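Local atomic coordinates of lyase/mutase (Burkholderia cenocepacia, PDB entry 4LSB), a protein that is probably a lyase or mutase with a TIM-barrel fold, binds a magnesium ion and has two protein chains in its assembly. Residues B[35-38]-B[42-45]; B[79-84]-B[115-120]; B[109-114]-B[146-151]; B[166-171]-B[176-181]; B[190-195]-B[236-241]. All blocks are in the same frame, centred on the assembly; numbering follows the deposited sequence.

In the fold
From the N terminus, contact 1 closes the short loop that leads from strand 32-34 into helix 40-48. Contacts 2 and 3 come next and cross, their segments alternating along the chain: 79-84 reaches forward to 115-120, while 109-114 reaches to 146-151. Both use helix 104-116, and together they join three successive outer helices, 74-88, 104-116 and 138-153. Contact 4 again closes a local loop, after strand 160-164 and onto helix 175-187. Contact 5, spanning the longest chain separation, bridges strands 192-194 and 238-240 of the barrel. It touches contact 1 through N36 and V241, contact 3 through A190 and contact 4 through A195; none of the five nests within another.

Contact 1 (B[35-38]-B[42-45])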
# COMPACT_ATOMS: atom_id res chain seq x y z
N PRO B 35 14.53 3.95 6.29
CA PRO B 35 13.66 3.73 5.14
C PRO B 35 12.27 4.26 5.38
O PRO B 35 11.89 4.56 6.53
CB PRO B 35 13.67 2.22 5.01
CG PRO B 35 13.72 1.77 6.42
CD PRO B 35 14.65 2.73 7.10
N ASN B 36 11.50 4.35 4.30
CA ASN B 36 10.22 5.05 4.28
C ASN B 36 9.03 4.13 3.84
O ASN B 36 8.67 4.10 2.69
CB ASN B 36 10.24 6.26 3.33
CG ASN B 36 11.36 7.27 3.63
OD1 ASN B 36 12.53 7.04 3.31
ND2 ASN B 36 11.02 8.39 4.25
N PRO B 37 8.44 3.42 4.78
CA PRO B 37 7.16 2.76 4.53
C PRO B 37 6.04 3.75 4.41
O PRO B 37 6.20 4.91 4.79
CB PRO B 37 6.99 1.94 5.79
CG PRO B 37 7.54 2.82 6.80
CD PRO B 37 8.70 3.52 6.21
N TRP B 38 4.91 3.32 3.81
CA TRP B 38 3.73 4.15 3.60
C TRP B 38 2.43 3.51 4.11
O TRP B 38 1.36 4.09 3.98
CB TRP B 38 3.56 4.54 2.09
CG TRP B 38 3.34 3.36 1.23
CD1 TRP B 38 2.13 2.83 0.84
CD2 TRP B 38 4.33 2.48 0.72
NE1 TRP B 38 2.33 1.71 0.08
CE2 TRP B 38 3.67 1.49 -0.03
CE3 TRP B 38 5.73 2.50 0.72
CZ2 TRP B 38 4.38 0.47 -0.71
CZ3 TRP B 38 6.41 1.45 0.08
CH2 TRP B 38 5.74 0.49 -0.62
N THR B 42 4.19 -2.35 5.21
CA THR B 42 5.54 -2.01 4.86
C THR B 42 6.35 -1.67 6.09
O THR B 42 7.51 -1.99 6.13
CB THR B 42 5.59 -0.92 3.75
OG1 THR B 42 4.78 0.21 4.10
CG2 THR B 42 5.15 -1.47 2.43
N ALA B 43 5.74 -1.03 7.07
CA ALA B 43 6.40 -0.73 8.29
C ALA B 43 6.84 -1.99 8.99
O ALA B 43 8.00 -2.10 9.39
CB ALA B 43 5.55 0.12 9.18
N ARG B 44 5.92 -2.95 9.12
CA ARG B 44 6.23 -4.27 9.64
C ARG B 44 7.40 -4.97 8.94
O ARG B 44 8.34 -5.45 9.63
CB ARG B 44 4.99 -5.19 9.61
CG ARG B 44 3.95 -4.82 10.64
CD ARG B 44 3.01 -5.96 10.96
NE ARG B 44 3.68 -6.96 11.80
CZ ARG B 44 3.14 -8.13 12.16
NH1 ARG B 44 1.91 -8.43 11.85
NH2 ARG B 44 3.85 -8.95 12.92
N LEU B 45 7.37 -4.95 7.60
CA LEU B 45 8.37 -5.65 6.82
C LEU B 45 9.73 -5.01 6.98
O LEU B 45 10.74 -5.68 7.07
CB LEU B 45 7.99 -5.67 5.36
CG LEU B 45 6.74 -6.55 5.09
CD1 LEU B 45 6.26 -6.31 3.67
CD2 LEU B 45 7.04 -8.04 5.33
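P37 and W38 meet T42 and A43, and most of the work falls to T42, whose two branches do different jobs. The side chain of T42 is set with OG1 between the backbone N and the carbonyl carbon (chi1 51°), which sends the hydroxyl to the loop backbone and the methyl to the indole. The backbone N of W38 donates to T42 OG1 at 3.1 Å, with an N-H...O angle of 146°. The same hydroxyl is hydrogen-bonded to D39 OD1, so two groups hold it. T42 CG2 lies over one face of the W38 six-membered ring, 3.8 Å from its centroid and displaced toward the rim, a CH-pi contact whose closest pair is CG2 to CH2 at 3.7 Å. W38 can offer that face because CG also stands between N and the carbonyl carbon (chi1 63°), folding the indole back toward the helix although its CB starts away from it. N36 O lies at the indole edge, in the ring plane. P37 CB lies 3.3 Å from T42 OG1 and makes an apolar contact with A43 CB at 4.1 Å. F253 of the second subunit sets its ring nearly perpendicular to the indole and also packs on T42. The geometry is that of a beta-to-alpha loop of a TIM barrel, folded against the start of the helix it leads into, here beside the subunit interface.

Contact 2 (B[79-84]-B[115-120]); sequences DHIADL and AEAGAV
No flat side chain takes part where I81 and A82 meet A117 and A119; the planar element that does is the peptide group after A117, whose carbonyl O is turned to helix 74-88. The ring of H80, in segment 79-84, lies off this interface and meets the ring of Y61, with planes about 55° apart. A82 CA approaches A117 O at 3.4 Å, a CA-H...O contact with an angle of 133° at the hydrogen, and A82 CB stands 3.7 Å from that same oxygen. The rest is carbon on carbon. I81 turns its CG2 branch across, 3.9 Å from A117 CB and 4.0 Å from A119 CB, so one methyl bridges two alanines on either side of a glycine. The torsion that puts CG2 there sets it anti to the backbone N, with CG1 beside that N. G118, with positive phi (113°), is the first residue to leave helical angles after helix 104-116, in a Schellman motif with G118 N bonded to A115 O at 2.8 Å. Toward the barrel, I81 and A119 both rest on A94 of strand 92-95. Small residues let the backbones close to 5.0 Å between the CA atoms of A82 and A117. With no polar side chain engaged, cohesion probably rests on close fit and apolar contact, and the CA-H...O contact adds a weak directional element.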
# COMPACT_ATOMS: atom_id res chain seq x y z
N ASP B 79 -2.79 10.77 12.15
CA ASP B 79 -3.31 9.42 12.18
C ASP B 79 -2.30 8.43 11.58
O ASP B 79 -2.11 7.33 12.13
CB ASP B 79 -4.66 9.31 11.43
CG ASP B 79 -5.81 9.96 12.19
OD1 ASP B 79 -5.75 10.07 13.43
OD2 ASP B 79 -6.78 10.36 11.53
N HIS B 80 -1.69 8.83 10.46
CA HIS B 80 -0.73 8.00 9.70
C HIS B 80 0.50 7.73 10.57
O HIS B 80 0.97 6.59 10.71
CB HIS B 80 -0.38 8.70 8.39
CG HIS B 80 0.61 7.96 7.51
ND1 HIS B 80 0.37 6.70 7.00
CD2 HIS B 80 1.81 8.35 7.01
CE1 HIS B 80 1.40 6.34 6.24
NE2 HIS B 80 2.27 7.32 6.22
N ILE B 81 1.01 8.77 11.20
CA ILE B 81 2.14 8.59 12.12
C ILE B 81 1.79 7.56 13.17
O ILE B 81 2.56 6.61 13.42
CB ILE B 81 2.51 9.89 12.81
CG1 ILE B 81 3.13 10.85 11.82
CG2 ILE B 81 3.47 9.59 13.95
CD1 ILE B 81 3.17 12.28 12.36
N ALA B 82 0.64 7.72 13.84
CA ALA B 82 0.24 6.75 14.87
C ALA B 82 0.14 5.30 14.32
O ALA B 82 0.45 4.32 15.05
CB ALA B 82 -1.08 7.18 15.52
N ASP B 83 -0.34 5.18 13.10
CA ASP B 83 -0.49 3.85 12.48
C ASP B 83 0.89 3.22 12.32
O ASP B 83 1.04 2.06 12.54
CB ASP B 83 -1.11 3.91 11.07
CG ASP B 83 -2.61 4.08 11.08
OD1 ASP B 83 -3.25 3.90 12.15
OD2 ASP B 83 -3.14 4.44 10.00
N LEU B 84 1.86 4.00 11.82
CA LEU B 84 3.17 3.42 11.56
C LEU B 84 4.01 3.15 12.87
O LEU B 84 4.82 2.25 12.92
CB LEU B 84 3.90 4.22 10.51
CG LEU B 84 3.60 3.79 9.05
CD1 LEU B 84 2.13 3.66 8.68
CD2 LEU B 84 4.34 4.73 8.12
N ALA B 115 4.50 14.47 18.25
CA ALA B 115 5.00 13.71 19.39
C ALA B 115 3.87 12.96 20.08
O ALA B 115 4.01 11.78 20.43
CB ALA B 115 5.74 14.62 20.38
N GLU B 116 2.72 13.62 20.22
CA GLU B 116 1.58 13.02 20.86
C GLU B 116 1.17 11.78 20.06
O GLU B 116 0.83 10.76 20.65
CB GLU B 116 0.47 14.07 20.96
CG GLU B 116 -0.73 13.74 21.80
CD GLU B 116 -1.66 14.97 21.90
OE1 GLU B 116 -1.61 15.67 22.95
OE2 GLU B 116 -2.40 15.27 20.92
N ALA B 117 1.28 11.84 18.73
CA ALA B 117 1.00 10.68 17.87
C ALA B 117 2.03 9.58 17.93
O ALA B 117 1.81 8.50 17.36
CB ALA B 117 0.81 11.13 16.42
N GLY B 118 3.16 9.82 18.59
CA GLY B 118 4.13 8.82 18.88
C GLY B 118 5.47 8.94 18.19
O GLY B 118 6.38 8.13 18.42
N ALA B 119 5.62 9.96 17.36
CA ALA B 119 6.90 10.20 16.71
C ALA B 119 7.96 10.65 17.72
O ALA B 119 7.68 11.36 18.68
CB ALA B 119 6.74 11.21 15.58
N VAL B 120 9.20 10.25 17.45
CA VAL B 120 10.31 10.71 18.26
C VAL B 120 11.22 11.63 17.49
O VAL B 120 12.27 12.06 17.95
CB VAL B 120 11.10 9.57 18.85
CG1 VAL B 120 10.30 8.85 19.91
CG2 VAL B 120 11.57 8.60 17.78

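Contact 3 (B[109-114]-B[146-151]); sequences ETIRLA and AAAVDA
I111 faces A148 and A151 across two helices that run in nearly the same direction, their short segments inclined by -34° and 8.6 Å apart at closest axis approach. That spacing fits with the residues that helix 138-153 turns to I111, A148 and A151, being alanines: I111 and A148 have CA atoms 6.3 Å apart. The isoleucine straddles the two. Its CG1 lies 3.8 Å from A148 CB, and its CG2 lies equally close, 3.8 Å, to A151 CB. With CG1 beside the backbone N and CG2 anti to it (chi1 -66°), the two branches diverge along the partner helix and span nearly one helical turn, from A148 to A151. R112 borders the contact on its solvent-exposed side: its NH1 comes obliquely to 4.3 Å from A151 CB, a loose van der Waals touch. The guanidinium is held back on its own helix by E109, whose OE1 takes both R112 NE at 2.9 Å and R112 NH2 at 2.8 Å, a side-on salt bridge to a single oxygen. The NH2 bond uses the anti lone pair of OE1, whereas NE arrives on the syn side, well out of the carboxylate plane. On the inner side, I111 and A148 both rest on L161 of strand 160-164. Neighbouring outer helices packed side by side over the strands in this way are characteristic of the alpha/beta (TIM) barrel.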
# COMPACT_ATOMS: atom_id res chain seq x y z
N GLU B 109 2.98 23.81 17.27
CA GLU B 109 1.85 22.93 17.56
C GLU B 109 1.97 21.61 16.78
O GLU B 109 1.75 20.54 17.32
CB GLU B 109 0.54 23.61 17.22
CG GLU B 109 -0.70 22.76 17.47
CD GLU B 109 -0.99 22.48 18.94
OE1 GLU B 109 -0.25 22.95 19.84
OE2 GLU B 109 -1.99 21.75 19.21
N THR B 110 2.37 21.70 15.52
CA THR B 110 2.58 20.49 14.73
C THR B 110 3.60 19.53 15.38
O THR B 110 3.39 18.30 15.45
CB THR B 110 2.97 20.86 13.29
OG1 THR B 110 1.86 21.48 12.64
CG2 THR B 110 3.33 19.63 12.50
N ILE B 111 4.71 20.08 15.87
CA ILE B 111 5.68 19.26 16.59
C ILE B 111 5.05 18.58 17.81
O ILE B 111 5.22 17.38 18.05
CB ILE B 111 6.92 20.07 17.06
CG1 ILE B 111 7.74 20.57 15.87
CG2 ILE B 111 7.78 19.24 18.02
CD1 ILE B 111 8.28 19.46 14.97
N ARG B 112 4.30 19.32 18.61
CA ARG B 112 3.65 18.72 19.81
C ARG B 112 2.70 17.62 19.44
O ARG B 112 2.66 16.59 20.09
CB ARG B 112 2.86 19.75 20.61
CG ARG B 112 3.67 20.82 21.27
CD ARG B 112 2.79 21.56 22.29
NE ARG B 112 2.03 22.62 21.61
CZ ARG B 112 2.55 23.80 21.26
NH1 ARG B 112 3.82 24.09 21.58
NH2 ARG B 112 1.80 24.71 20.61
N LEU B 113 1.89 17.88 18.42
CA LEU B 113 0.93 16.88 17.94
C LEU B 113 1.61 15.63 17.37
O LEU B 113 1.12 14.51 17.52
CB LEU B 113 0.01 17.49 16.89
CG LEU B 113 -0.99 18.53 17.46
CD1 LEU B 113 -1.64 19.30 16.33
CD2 LEU B 113 -2.00 17.89 18.40
N ALA B 114 2.74 15.82 16.70
CA ALA B 114 3.43 14.69 16.09
C ALA B 114 3.99 13.83 17.20
O ALA B 114 3.92 12.63 17.14
CB ALA B 114 4.53 15.15 15.16
N ALA B 146 13.19 27.76 15.11
CA ALA B 146 13.36 28.07 16.53
C ALA B 146 12.12 27.66 17.38
O ALA B 146 12.23 27.16 18.51
CB ALA B 146 13.65 29.54 16.70
N ALA B 147 10.95 27.85 16.82
CA ALA B 147 9.70 27.49 17.47
C ALA B 147 9.56 25.98 17.51
O ALA B 147 9.05 25.42 18.49
CB ALA B 147 8.50 28.12 16.73
N ALA B 148 10.01 25.31 16.45
CA ALA B 148 9.96 23.84 16.41
C ALA B 148 10.91 23.27 17.47
O ALA B 148 10.57 22.33 18.15
CB ALA B 148 10.30 23.28 15.04
N VAL B 149 12.08 23.87 17.60
CA VAL B 149 13.06 23.44 18.58
C VAL B 149 12.54 23.62 20.00
O VAL B 149 12.71 22.75 20.86
CB VAL B 149 14.38 24.23 18.37
CG1 VAL B 149 15.28 24.19 19.62
CG2 VAL B 149 15.10 23.70 17.14
N ASP B 150 11.92 24.76 20.27
CA ASP B 150 11.38 24.99 21.61
C ASP B 150 10.31 23.98 21.98
O ASP B 150 10.27 23.50 23.11
CB ASP B 150 10.80 26.40 21.76
CG ASP B 150 11.85 27.47 21.75
OD1 ASP B 150 13.03 27.19 22.06
OD2 ASP B 150 11.47 28.61 21.41
N ALA B 151 9.43 23.66 21.04
CA ALA B 151 8.46 22.60 21.27
C ALA B 151 9.16 21.27 21.52
O ALA B 151 8.77 20.52 22.39
CB ALA B 151 7.54 22.47 20.08

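Contact 4 (B[166-171]-B[176-181]); sequences ENYLHG and DDTIAR
N167 reaches D177 and T178 together because their torsions aim both oxygens at its amide: D177 has CG anti to the backbone N (chi1 -170°), and T178 has OG1 anti to the carbonyl carbon, beside N. The two hydrogens of N167 ND2 are then shared out. One goes to D177 OD2 at 3.1 Å with an N-H...O angle of 166°, the other to T178 OG1 at 3.0 Å and 163°; both acceptors lie in the amide plane, so the pair of nearly straight bonds fixes the rotation of the amide. D177 OD2 meets the amide with its anti lone pair, and on the syn side, tilted from the carboxylate plane, accepts R181 NE at 2.9 Å, a salt bridge one turn along the helix. Shared in this way, the carboxylate would be expected to stay ionised. The T178 hydroxyl also bonds D174 O, just before the helix. It further stands at the edge of the Y168 ring, in plane, 3.4 Å from CE1. Within the loop, H170 ND1 donates to E166 O at 3.2 Å, reaching it from the face opposite to L169 N. R181 carries on to Y136 O and Y185 OH, and Y168 packs on E203 of helix 201-211. The loop after strand 160-164 is thus folded onto helix 175-187, which it precedes, between helices 138-153 and 201-211.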
# COMPACT_ATOMS: atom_id res chain seq x y z
N GLU B 166 14.69 23.49 1.14
CA GLU B 166 14.10 22.92 -0.05
C GLU B 166 14.57 23.57 -1.35
O GLU B 166 14.03 23.29 -2.40
CB GLU B 166 12.58 22.99 0.05
CG GLU B 166 12.03 22.32 1.27
CD GLU B 166 12.25 20.82 1.27
OE1 GLU B 166 11.63 20.13 0.43
OE2 GLU B 166 13.03 20.30 2.11
N ASN B 167 15.58 24.42 -1.24
CA ASN B 167 16.12 25.18 -2.36
C ASN B 167 16.25 24.42 -3.65
O ASN B 167 15.76 24.88 -4.71
CB ASN B 167 17.48 25.74 -2.01
CG ASN B 167 17.41 27.10 -1.35
OD1 ASN B 167 16.36 27.74 -1.32
ND2 ASN B 167 18.53 27.55 -0.84
N TYR B 168 16.89 23.25 -3.58
CA TYR B 168 17.20 22.47 -4.78
C TYR B 168 15.98 21.84 -5.41
O TYR B 168 16.07 21.40 -6.55
CB TYR B 168 18.25 21.38 -4.49
CG TYR B 168 19.69 21.87 -4.49
CD1 TYR B 168 20.15 22.82 -3.57
CD2 TYR B 168 20.60 21.37 -5.42
CE1 TYR B 168 21.46 23.26 -3.58
CE2 TYR B 168 21.92 21.79 -5.44
CZ TYR B 168 22.35 22.72 -4.54
OH TYR B 168 23.64 23.12 -4.58
N LEU B 169 14.87 21.75 -4.68
CA LEU B 169 13.63 21.26 -5.27
C LEU B 169 12.79 22.38 -5.95
O LEU B 169 11.78 22.08 -6.60
CB LEU B 169 12.77 20.51 -4.27
CG LEU B 169 13.42 19.37 -3.46
CD1 LEU B 169 12.37 18.75 -2.56
CD2 LEU B 169 14.06 18.29 -4.33
N HIS B 170 13.19 23.64 -5.82
CA HIS B 170 12.42 24.75 -6.37
C HIS B 170 13.28 25.68 -7.25
O HIS B 170 13.22 26.91 -7.17
CB HIS B 170 11.73 25.53 -5.24
CG HIS B 170 10.70 24.72 -4.50
ND1 HIS B 170 11.03 23.88 -3.46
CD2 HIS B 170 9.37 24.59 -4.69
CE1 HIS B 170 9.94 23.27 -3.03
NE2 HIS B 170 8.91 23.69 -3.76
N GLY B 171 14.14 25.09 -8.06
CA GLY B 171 14.99 25.85 -8.97
C GLY B 171 16.11 26.73 -8.45
O GLY B 171 16.81 27.35 -9.25
N ASP B 176 25.67 27.62 -1.73
CA ASP B 176 26.01 28.50 -0.67
C ASP B 176 24.81 29.05 0.13
O ASP B 176 24.92 29.14 1.33
CB ASP B 176 26.90 29.59 -1.19
CG ASP B 176 28.23 29.04 -1.61
OD1 ASP B 176 29.13 28.92 -0.74
OD2 ASP B 176 28.36 28.68 -2.81
N ASP B 177 23.69 29.38 -0.51
CA ASP B 177 22.49 29.77 0.26
C ASP B 177 21.97 28.58 1.06
O ASP B 177 21.55 28.70 2.21
CB ASP B 177 21.33 30.26 -0.62
CG ASP B 177 20.18 30.91 0.22
OD1 ASP B 177 20.45 31.94 0.84
OD2 ASP B 177 19.02 30.41 0.26
N THR B 178 22.00 27.43 0.42
CA THR B 178 21.49 26.22 1.02
C THR B 178 22.30 25.89 2.27
O THR B 178 21.73 25.63 3.32
CB THR B 178 21.47 25.10 -0.00
OG1 THR B 178 20.63 25.47 -1.11
CG2 THR B 178 20.91 23.81 0.63
N ILE B 179 23.64 25.90 2.18
CA ILE B 179 24.49 25.68 3.38
C ILE B 179 24.23 26.71 4.44
O ILE B 179 24.16 26.38 5.61
CB ILE B 179 25.99 25.56 3.01
CG1 ILE B 179 26.27 24.17 2.44
CG2 ILE B 179 26.93 25.80 4.17
CD1 ILE B 179 27.54 24.13 1.60
N ALA B 180 24.06 27.97 4.04
CA ALA B 180 23.90 29.02 5.04
C ALA B 180 22.62 28.81 5.80
O ALA B 180 22.58 28.97 7.00
CB ALA B 180 23.91 30.39 4.39
N ARG B 181 21.55 28.47 5.11
CA ARG B 181 20.26 28.14 5.78
C ARG B 181 20.43 26.99 6.77
O ARG B 181 19.98 27.05 7.94
CB ARG B 181 19.23 27.79 4.72
CG ARG B 181 18.68 29.02 3.98
CD ARG B 181 17.69 28.63 2.89
NE ARG B 181 17.10 29.84 2.32
CZ ARG B 181 16.08 30.53 2.84
NH1 ARG B 181 15.47 30.12 3.95
NH2 ARG B 181 15.65 31.62 2.23

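Contact 5 (B[190-195]-B[236-241]); sequences ADVLYA and VKRVSV
R238, which meets V192 over the intervening strand 215-218, can be followed outward from its CB. CB, CG and CD find no close atom of segment 190-195; they carry the chain outward from strand 238-240, CG anti to the backbone N (chi1 -158°), until a bend at chi3 (77°) turns the guanidinium. NE is spent on N216 OD1. CZ lies 4.0 Å from V192 CG1, which sits over one face of the guanidinium, offset toward its rim. NH1 is 3.8 Å from V192 CG2 and hydrogen-bonds H26 NE2, while NH2 is 4.1 Å from V192 CG1 and bonded to T162 OG1. Three polar partners therefore hold the flat group while the valine's two methyls brace it, the side chains crossing at about a right angle. Strands 192-194 and 238-240 are not neighbours in the parallel TIM-barrel sheet: strand 215-218 runs between them, so the nearest CA atoms, those of V192 and R238, are 8.8 Å apart, and side chains pointing into the barrel span the gap. N216 of that middle strand holds two residues of strand 238-240, its ND2 meeting S240 OG. Y194 OH and S240 OG stand 3.9 Å apart and do not bond directly; water 1 links them, 3.2 Å from Y194 OH and 3.0 Å from S240 OG. The magnesium ion lies about 9 Å from the side chain of Y194.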
# COMPACT_ATOMS: atom_id res chain seq x y z
N ALA B 190 18.27 22.92 15.54
CA ALA B 190 17.94 21.69 14.76
C ALA B 190 18.96 20.56 15.01
O ALA B 190 20.16 20.80 15.12
CB ALA B 190 17.79 22.02 13.29
N ASP B 191 18.50 19.32 15.11
CA ASP B 191 19.41 18.22 15.44
C ASP B 191 20.01 17.59 14.21
O ASP B 191 21.11 17.06 14.26
CB ASP B 191 18.63 17.16 16.20
CG ASP B 191 18.00 17.72 17.45
OD1 ASP B 191 18.76 18.01 18.40
OD2 ASP B 191 16.77 17.87 17.50
N VAL B 192 19.27 17.62 13.11
CA VAL B 192 19.69 16.96 11.87
C VAL B 192 19.35 17.91 10.75
O VAL B 192 18.36 18.63 10.84
CB VAL B 192 18.96 15.63 11.63
CG1 VAL B 192 19.45 14.98 10.34
CG2 VAL B 192 19.13 14.70 12.81
N LEU B 193 20.25 18.03 9.78
CA LEU B 193 20.06 18.99 8.69
C LEU B 193 19.90 18.24 7.36
O LEU B 193 20.55 17.26 7.11
CB LEU B 193 21.24 19.98 8.58
CG LEU B 193 21.42 20.99 9.72
CD1 LEU B 193 20.15 21.79 9.99
CD2 LEU B 193 21.91 20.25 10.95
N TYR B 194 19.04 18.73 6.49
CA TYR B 194 18.70 17.97 5.27
C TYR B 194 18.34 18.93 4.12
O TYR B 194 17.42 19.73 4.26
CB TYR B 194 17.56 17.03 5.60
CG TYR B 194 16.83 16.22 4.49
CD1 TYR B 194 17.38 15.93 3.25
CD2 TYR B 194 15.58 15.69 4.77
CE1 TYR B 194 16.68 15.18 2.31
CE2 TYR B 194 14.89 14.95 3.84
CZ TYR B 194 15.45 14.70 2.61
OH TYR B 194 14.69 13.94 1.74
N ALA B 195 19.09 18.82 3.01
CA ALA B 195 18.78 19.56 1.76
C ALA B 195 18.44 18.59 0.60
O ALA B 195 19.33 18.13 -0.08
CB ALA B 195 19.96 20.41 1.37
N VAL B 236 28.18 12.00 5.71
CA VAL B 236 26.76 11.87 5.93
C VAL B 236 26.48 10.95 7.10
O VAL B 236 27.18 9.94 7.29
CB VAL B 236 26.05 11.32 4.67
CG1 VAL B 236 24.55 11.21 4.88
CG2 VAL B 236 26.29 12.28 3.51
N LYS B 237 25.45 11.30 7.87
CA LYS B 237 25.05 10.46 9.00
C LYS B 237 23.81 9.57 8.74
O LYS B 237 23.71 8.48 9.28
CB LYS B 237 24.78 11.36 10.20
CG LYS B 237 24.47 10.60 11.49
CD LYS B 237 25.50 9.55 11.88
CE LYS B 237 26.88 10.19 12.05
NZ LYS B 237 27.85 9.17 12.54
N ARG B 238 22.87 10.08 7.99
CA ARG B 238 21.56 9.42 7.77
C ARG B 238 21.19 9.46 6.31
O ARG B 238 21.32 10.47 5.67
CB ARG B 238 20.47 10.10 8.57
CG ARG B 238 19.25 9.22 8.83
CD ARG B 238 18.35 9.87 9.89
NE ARG B 238 17.59 10.96 9.32
CZ ARG B 238 16.94 11.93 9.97
NH1 ARG B 238 16.93 12.03 11.25
NH2 ARG B 238 16.21 12.79 9.28
N VAL B 239 20.67 8.35 5.81
CA VAL B 239 20.27 8.29 4.44
C VAL B 239 18.83 7.77 4.38
O VAL B 239 18.51 6.69 4.87
CB VAL B 239 21.18 7.34 3.64
CG1 VAL B 239 20.78 7.38 2.17
CG2 VAL B 239 22.63 7.74 3.80
N SER B 240 17.98 8.56 3.76
CA SER B 240 16.57 8.23 3.59
C SER B 240 16.24 8.03 2.08
O SER B 240 17.09 8.26 1.17
CB SER B 240 15.73 9.39 4.18
OG SER B 240 15.87 10.60 3.37
N VAL B 241 14.99 7.62 1.80
CA VAL B 241 14.60 7.37 0.42
C VAL B 241 13.28 8.02 -0.05
O VAL B 241 12.83 7.77 -1.16
CB VAL B 241 14.54 5.85 0.10
CG1 VAL B 241 15.90 5.19 0.34
CG2 VAL B 241 13.43 5.16 0.86
O HOH W 1 13.09 11.44 2.81